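Local coordinates for protein aldehyde dehydrogenase (Burkholderia cenocepacia, PDB 4O6R) that probably oxidises aldehydes to carboxylic acids with NAD(P)+ as cofactor, and binds AMP, at residues E84-A89 / T189-E194; L341-V346 / A387-F392; E406-A411 / H431-R436. All coordinates share one frame; numbering follows the deposited sequence.

Contact 1: residues E84-A89 / T189-E194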
# COMPACT_ATOMS: atom_id res chain seq x y z
N GLU A 84 19.13 14.39 20.59
CA GLU A 84 19.03 15.84 20.49
C GLU A 84 19.44 16.55 21.78
O GLU A 84 20.13 17.57 21.72
CB GLU A 84 17.64 16.28 20.03
CG GLU A 84 17.45 15.96 18.55
CD GLU A 84 16.03 16.14 18.02
OE1 GLU A 84 15.09 16.35 18.82
OE2 GLU A 84 15.84 16.00 16.79
N ALA A 85 19.03 16.01 22.93
CA ALA A 85 19.45 16.56 24.24
C ALA A 85 20.95 16.51 24.45
O ALA A 85 21.49 17.24 25.27
CB ALA A 85 18.74 15.85 25.38
N ASN A 86 21.63 15.62 23.74
CA ASN A 86 23.07 15.44 23.82
C ASN A 86 23.81 15.90 22.57
O ASN A 86 24.92 15.44 22.31
CB ASN A 86 23.38 13.97 24.10
CG ASN A 86 23.06 13.57 25.52
OD1 ASN A 86 23.84 13.86 26.43
ND2 ASN A 86 21.90 12.97 25.74
N THR A 87 23.21 16.83 21.82
CA THR A 87 23.74 17.24 20.52
C THR A 87 25.20 17.64 20.60
O THR A 87 26.04 17.07 19.89
CB THR A 87 22.93 18.39 19.90
OG1 THR A 87 21.64 17.91 19.56
CG2 THR A 87 23.58 18.96 18.63
N GLU A 88 25.54 18.58 21.48
CA GLU A 88 26.91 19.11 21.50
C GLU A 88 27.95 18.04 21.87
O GLU A 88 28.97 17.92 21.20
CB GLU A 88 27.02 20.34 22.40
CG GLU A 88 28.43 20.93 22.46
CD GLU A 88 28.94 21.47 21.12
OE1 GLU A 88 28.18 21.54 20.12
OE2 GLU A 88 30.14 21.86 21.07
N ALA A 89 27.69 17.25 22.91
CA ALA A 89 28.63 16.20 23.29
C ALA A 89 28.77 15.11 22.20
O ALA A 89 29.87 14.63 21.97
CB ALA A 89 28.27 15.60 24.64
N THR A 189 29.10 5.32 18.40
CA THR A 189 28.23 4.18 18.46
C THR A 189 28.08 3.63 19.87
O THR A 189 26.99 3.23 20.30
CB THR A 189 28.76 3.07 17.52
OG1 THR A 189 28.81 3.59 16.20
CG2 THR A 189 27.83 1.87 17.54
N LEU A 190 29.18 3.60 20.60
CA LEU A 190 29.17 3.21 21.99
C LEU A 190 28.35 4.21 22.85
O LEU A 190 27.67 3.81 23.78
CB LEU A 190 30.61 3.06 22.49
CG LEU A 190 31.41 1.96 21.79
CD1 LEU A 190 32.78 1.83 22.42
CD2 LEU A 190 30.70 0.62 21.90
N ARG A 191 28.40 5.50 22.53
CA ARG A 191 27.55 6.47 23.22
C ARG A 191 26.07 6.29 22.87
O ARG A 191 25.21 6.39 23.74
CB ARG A 191 27.99 7.91 22.92
CG ARG A 191 27.21 9.02 23.62
CD ARG A 191 27.17 8.87 25.14
NE ARG A 191 26.42 9.97 25.77
CZ ARG A 191 25.61 9.86 26.82
NH1 ARG A 191 25.42 8.69 27.43
NH2 ARG A 191 24.98 10.95 27.27
N ILE A 192 25.77 5.99 21.60
CA ILE A 192 24.40 5.72 21.19
C ILE A 192 23.83 4.55 21.99
O ILE A 192 22.71 4.64 22.48
CB ILE A 192 24.31 5.44 19.67
CG1 ILE A 192 24.51 6.73 18.90
CG2 ILE A 192 22.99 4.78 19.27
CD1 ILE A 192 23.42 7.78 19.15
N VAL A 193 24.55 3.44 22.10
CA VAL A 193 23.97 2.29 22.78
C VAL A 193 23.82 2.56 24.26
O VAL A 193 22.91 2.01 24.90
CB VAL A 193 24.69 0.96 22.48
CG1 VAL A 193 26.02 0.88 23.21
CG2 VAL A 193 23.81 -0.22 22.84
N GLU A 194 24.71 3.38 24.82
CA GLU A 194 24.55 3.85 26.20
C GLU A 194 23.24 4.63 26.36
O GLU A 194 22.50 4.41 27.33
CB GLU A 194 25.75 4.73 26.62
CG GLU A 194 25.75 5.00 28.11
CD GLU A 194 26.92 5.82 28.55
OE1 GLU A 194 27.40 6.69 27.78
OE2 GLU A 194 27.35 5.59 29.70

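Contact 2: residues L341-V346 / A387-F392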
# COMPACT_ATOMS: atom_id res chain seq x y z
N LEU A 341 46.41 10.34 -2.15
CA LEU A 341 47.61 10.92 -2.72
C LEU A 341 48.11 10.05 -3.89
O LEU A 341 48.52 10.57 -4.94
CB LEU A 341 48.69 11.13 -1.64
CG LEU A 341 48.32 12.14 -0.56
CD1 LEU A 341 49.40 12.27 0.52
CD2 LEU A 341 48.03 13.49 -1.21
N SER A 342 48.03 8.73 -3.73
CA SER A 342 48.42 7.82 -4.82
C SER A 342 47.55 8.05 -6.09
O SER A 342 48.08 8.02 -7.21
CB SER A 342 48.33 6.37 -4.33
OG SER A 342 48.58 5.45 -5.39
N TYR A 343 46.25 8.33 -5.91
CA TYR A 343 45.36 8.60 -7.04
C TYR A 343 45.68 9.93 -7.72
O TYR A 343 45.50 10.05 -8.93
CB TYR A 343 43.90 8.51 -6.66
CG TYR A 343 43.31 7.12 -6.73
CD1 TYR A 343 43.24 6.45 -7.95
CD2 TYR A 343 42.85 6.46 -5.59
CE1 TYR A 343 42.69 5.19 -8.04
CE2 TYR A 343 42.31 5.17 -5.67
CZ TYR A 343 42.22 4.56 -6.92
OH TYR A 343 41.71 3.29 -7.08
N VAL A 344 46.17 10.93 -6.97
CA VAL A 344 46.68 12.15 -7.62
C VAL A 344 47.83 11.81 -8.59
O VAL A 344 47.84 12.28 -9.72
CB VAL A 344 47.15 13.24 -6.59
CG1 VAL A 344 47.80 14.41 -7.30
CG2 VAL A 344 45.99 13.70 -5.74
N ASP A 345 48.77 10.97 -8.15
CA ASP A 345 49.89 10.52 -8.99
C ASP A 345 49.36 9.79 -10.21
O ASP A 345 49.76 10.11 -11.32
CB ASP A 345 50.84 9.58 -8.23
CG ASP A 345 51.60 10.27 -7.11
OD1 ASP A 345 51.67 11.51 -7.10
OD2 ASP A 345 52.09 9.57 -6.20
N VAL A 346 48.40 8.89 -9.98
CA VAL A 346 47.76 8.16 -11.07
C VAL A 346 47.12 9.13 -12.07
O VAL A 346 47.28 8.98 -13.27
CB VAL A 346 46.71 7.13 -10.55
CG1 VAL A 346 45.94 6.51 -11.71
CG2 VAL A 346 47.38 6.03 -9.76
N ALA A 387 38.45 8.33 -13.27
CA ALA A 387 37.09 8.45 -13.74
C ALA A 387 36.30 7.16 -13.54
O ALA A 387 35.11 7.17 -13.75
CB ALA A 387 37.08 8.83 -15.22
N GLN A 388 36.97 6.07 -13.14
CA GLN A 388 36.34 4.76 -12.99
C GLN A 388 36.34 4.25 -11.55
O GLN A 388 35.37 3.65 -11.11
CB GLN A 388 37.03 3.71 -13.87
CG GLN A 388 36.78 3.90 -15.35
CD GLN A 388 35.35 3.55 -15.72
OE1 GLN A 388 34.77 2.58 -15.23
NE2 GLN A 388 34.76 4.36 -16.56
N GLU A 389 37.43 4.49 -10.83
CA GLU A 389 37.64 3.87 -9.54
C GLU A 389 37.25 4.82 -8.42
O GLU A 389 37.45 6.03 -8.52
CB GLU A 389 39.12 3.46 -9.41
CG GLU A 389 39.53 2.48 -10.49
CD GLU A 389 41.01 2.12 -10.48
OE1 GLU A 389 41.67 2.32 -9.45
OE2 GLU A 389 41.50 1.62 -11.51
N GLU A 390 36.71 4.27 -7.33
CA GLU A 390 36.27 5.07 -6.20
C GLU A 390 37.52 5.59 -5.47
O GLU A 390 38.38 4.81 -5.05
CB GLU A 390 35.34 4.27 -5.24
CG GLU A 390 34.51 5.16 -4.28
CD GLU A 390 33.33 4.47 -3.56
OE1 GLU A 390 33.29 3.20 -3.55
OE2 GLU A 390 32.44 5.20 -2.99
N VAL A 391 37.66 6.91 -5.38
CA VAL A 391 38.78 7.53 -4.65
C VAL A 391 38.35 7.83 -3.20
O VAL A 391 39.10 7.67 -2.25
CB VAL A 391 39.26 8.80 -5.39
CG1 VAL A 391 40.39 9.49 -4.65
CG2 VAL A 391 39.72 8.43 -6.79
N PHE A 392 37.10 8.24 -3.02
CA PHE A 392 36.49 8.36 -1.67
C PHE A 392 37.16 9.47 -0.86
O PHE A 392 37.23 9.39 0.35
CB PHE A 392 36.55 7.02 -0.89
CG PHE A 392 35.44 6.83 0.11
CD1 PHE A 392 34.14 6.67 -0.30
CD2 PHE A 392 35.70 6.77 1.47
CE1 PHE A 392 33.11 6.46 0.60
CE2 PHE A 392 34.68 6.57 2.40
CZ PHE A 392 33.38 6.42 1.97
O HOH W 1 39.62 2.42 -5.32

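Contact 3: residues E406-A411 / H431-R436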
# COMPACT_ATOMS: atom_id res chain seq x y z
N GLU A 406 25.52 11.71 -25.06
CA GLU A 406 26.89 11.59 -24.55
C GLU A 406 26.93 11.71 -23.03
O GLU A 406 27.69 10.99 -22.38
CB GLU A 406 27.87 12.62 -25.17
CG GLU A 406 29.33 12.30 -24.80
CD GLU A 406 30.38 13.28 -25.33
OE1 GLU A 406 30.03 14.38 -25.75
OE2 GLU A 406 31.57 12.96 -25.29
N ALA A 407 26.14 12.61 -22.46
CA ALA A 407 26.10 12.75 -21.00
C ALA A 407 25.62 11.48 -20.33
O ALA A 407 26.16 11.08 -19.30
CB ALA A 407 25.24 13.92 -20.58
N LEU A 408 24.63 10.84 -20.96
CA LEU A 408 24.07 9.59 -20.47
C LEU A 408 25.07 8.48 -20.59
O LEU A 408 25.24 7.69 -19.66
CB LEU A 408 22.83 9.20 -21.28
CG LEU A 408 22.15 7.90 -20.85
CD1 LEU A 408 21.70 8.06 -19.39
CD2 LEU A 408 21.00 7.65 -21.81
N ALA A 409 25.73 8.40 -21.74
CA ALA A 409 26.74 7.37 -21.96
C ALA A 409 27.85 7.50 -20.90
O ALA A 409 28.24 6.51 -20.29
CB ALA A 409 27.30 7.43 -23.38
N ILE A 410 28.32 8.71 -20.66
CA ILE A 410 29.33 8.93 -19.62
C ILE A 410 28.78 8.50 -18.24
O ILE A 410 29.44 7.76 -17.52
CB ILE A 410 29.81 10.39 -19.59
CG1 ILE A 410 30.60 10.71 -20.85
CG2 ILE A 410 30.67 10.69 -18.37
CD1 ILE A 410 30.81 12.20 -21.10
N ALA A 411 27.59 8.96 -17.90
CA ALA A 411 27.00 8.67 -16.62
C ALA A 411 27.02 7.18 -16.34
O ALA A 411 27.31 6.77 -15.23
CB ALA A 411 25.57 9.21 -16.51
N HIS A 431 13.36 14.54 -16.48
CA HIS A 431 12.72 13.28 -16.17
C HIS A 431 13.24 12.15 -17.04
O HIS A 431 13.35 11.01 -16.59
CB HIS A 431 11.19 13.39 -16.27
CG HIS A 431 10.61 14.35 -15.29
ND1 HIS A 431 10.53 14.09 -13.93
CD2 HIS A 431 10.13 15.60 -15.46
CE1 HIS A 431 10.01 15.13 -13.32
NE2 HIS A 431 9.76 16.06 -14.22
N ARG A 432 13.54 12.47 -18.30
CA ARG A 432 14.04 11.48 -19.25
C ARG A 432 15.41 10.98 -18.80
O ARG A 432 15.66 9.77 -18.74
CB ARG A 432 14.14 12.14 -20.63
CG ARG A 432 14.56 11.20 -21.73
CD ARG A 432 14.82 11.94 -23.04
NE ARG A 432 13.66 12.67 -23.52
CZ ARG A 432 13.57 13.99 -23.72
NH1 ARG A 432 14.59 14.83 -23.48
NH2 ARG A 432 12.42 14.50 -24.16
N MET A 433 16.30 11.92 -18.50
CA MET A 433 17.63 11.55 -18.01
C MET A 433 17.52 10.77 -16.68
O MET A 433 18.22 9.76 -16.51
CB MET A 433 18.52 12.76 -17.78
CG MET A 433 19.03 13.44 -19.04
SD MET A 433 20.26 12.54 -20.01
CE MET A 433 21.58 12.33 -18.84
N ALA A 434 16.68 11.23 -15.76
CA ALA A 434 16.56 10.52 -14.46
C ALA A 434 16.18 9.04 -14.66
O ALA A 434 16.67 8.15 -13.95
CB ALA A 434 15.59 11.22 -13.52
N ALA A 435 15.29 8.78 -15.61
CA ALA A 435 14.81 7.42 -15.90
C ALA A 435 15.91 6.51 -16.48
O ALA A 435 15.90 5.33 -16.22
CB ALA A 435 13.65 7.48 -16.87
N ARG A 436 16.86 7.09 -17.20
CA ARG A 436 17.85 6.35 -18.00
C ARG A 436 19.20 6.15 -17.33
O ARG A 436 19.97 5.28 -17.74
CB ARG A 436 18.02 7.03 -19.35
CG ARG A 436 16.77 6.88 -20.20
CD ARG A 436 16.88 7.57 -21.53
NE ARG A 436 15.58 7.62 -22.18
CZ ARG A 436 15.37 8.06 -23.43
NH1 ARG A 436 16.40 8.49 -24.16
NH2 ARG A 436 14.14 8.07 -23.92

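Contact 1: residues E84-A89 / T189-E194
N86 and R191 make this contact between them. It lies at the protein surface and buries just 66 Å² in total.

One weak hydrogen bond crosses the gap. NH2 of R191 donates it to OD1 of N86 at 3.2 Å. The bond is bent, with an angle of 137° at the hydrogen. OD1 sits at the edge of the guanidinium, near its plane. The amide and guanidinium planes stand 84° apart, so the two flat groups meet nearly at right angles and do not stack. ND2 of N86 donates to the backbone O of A82, in the preceding helix.

The charge of R191 is met along its own helix. NH1 forms a salt bridge with OE1 of E194 at 2.8 Å and another with E198. OE1 is approached from above the carboxylate plane, 61° out of it. The R191 chain bends at chi2, and NH2 faces N86 while NH1 faces E194. The two acids probably hold the guanidinium in place more firmly than N86 does.

One side-chain and one backbone bond from T87 close the turn onto O of E84: OG1 lies at 2.7 Å and N at 3.2 Å. N86 itself leaves helical geometry here and stands at the N-cap position of helix 87-98, though its side chain makes no capping bond.

Helices 69-85 and 87-98 are consecutive and are interrupted at N86. At that break they meet helix 187-199, which packs on strand 206-208 of the nucleotide-binding, Rossmann-type part of the aldehyde dehydrogenase fold.

Contact 2: residues L341-V346 / A387-F392
Y343 of helix 334-349 packs against the E389-F392 loop, which begins the EEVFGP motif of the aldehyde dehydrogenase family. E390 probably corresponds to the glutamate that binds the nicotinamide ribose in relatives. The OH of Y343 gives a hydrogen bond to OE1 of E389 at 2.6 Å. OE1 lies at the ring edge, in plane, and uses its anti lone pair, the one away from OE2. The ring and carboxylate planes are 78° apart. E389 reaches the hydroxyl with a chain extended beyond CG (chi2 176°).

A water adds a second link. It donates to OH of Y343 at 2.9 Å and to the backbone O of E390 at 2.7 Å. The phenol oxygen is therefore both donor and acceptor.

The ring also packs against V391. CG2 of V391 lies over one face, displaced toward the rim, in a CH-pi contact 4.0 Å from the ring centroid and 19° off the normal. CG1 lies 4.0 Å from CD2 of Y343.

R385 forms a salt bridge with E389 OE1, so that oxygen serves two partners. Y343 also touches R385 and V386 of helix 385-388, while V344 of its own helix packs on F395 of strand 395-401.

Contact 3: residues E406-A411 / H431-R436
L408 of helix 404-411 faces M433 and R436 of helix 427-436, in a helix pair lying against the seven-stranded sheet of the aldehyde dehydrogenase fold. The two short segments run roughly parallel. Their axes come within 10.8 Å and cross at -27°.

Along L408, CB comes first and touches the methyl CE of M433 at 4.2 Å. CG lies opposite the backbone N (chi1 180°), and this sends the two methyls toward R436. CD1 reaches CB of R436 at 3.8 Å. CD2 lies 3.9 Å from the same CB and also brushes CD of R436. The leucine and arginine chains cross at about a right angle. Beyond this apolar stem the arginine leads away, and its guanidinium lies with one face over CG of R432.

The end of M433 comes nearer than its CB bond suggests, because the chain bends at chi2 and chi3. CE lies close to the backbone of L408 and, at 4.4 Å, to CB of A407. The side-chain packing is apolar.

I263 of strand 261-264 touches both A407 and M433, so the sheet lies beneath the pair. The outer side of helix 427-436 belongs to the assembly: R432 makes a salt bridge with D487 of the second subunit, and ND1 of H431 is hydrogen-bonded to OH of Y141 of the third subunit. At the end of the helix, the backbone O of R436 accepts a hydrogen bond from ND2 of N412 and has CD1 of L408 at 3.7 Å.

The three contacts follow one another along the chain and none touches another. Contacts 2 and 3 are the nearest pair. Their centres are 24 Å apart and their nearest atoms about 6 Å. Both have side chains that pack on strand 395-401. Contact 1 is remote, with its centre 35 Å from that of contact 2 and 41 Å from that of contact 3, on the opposite side of the chain's centre from the latter. Contact 2 comes closest to the ligand pocket: the E390 side chain is about 9 Å from the bound AMP and about 7 Å from that of S234, an AMP-binding residue. Contacts 1 and 3 lie away from it.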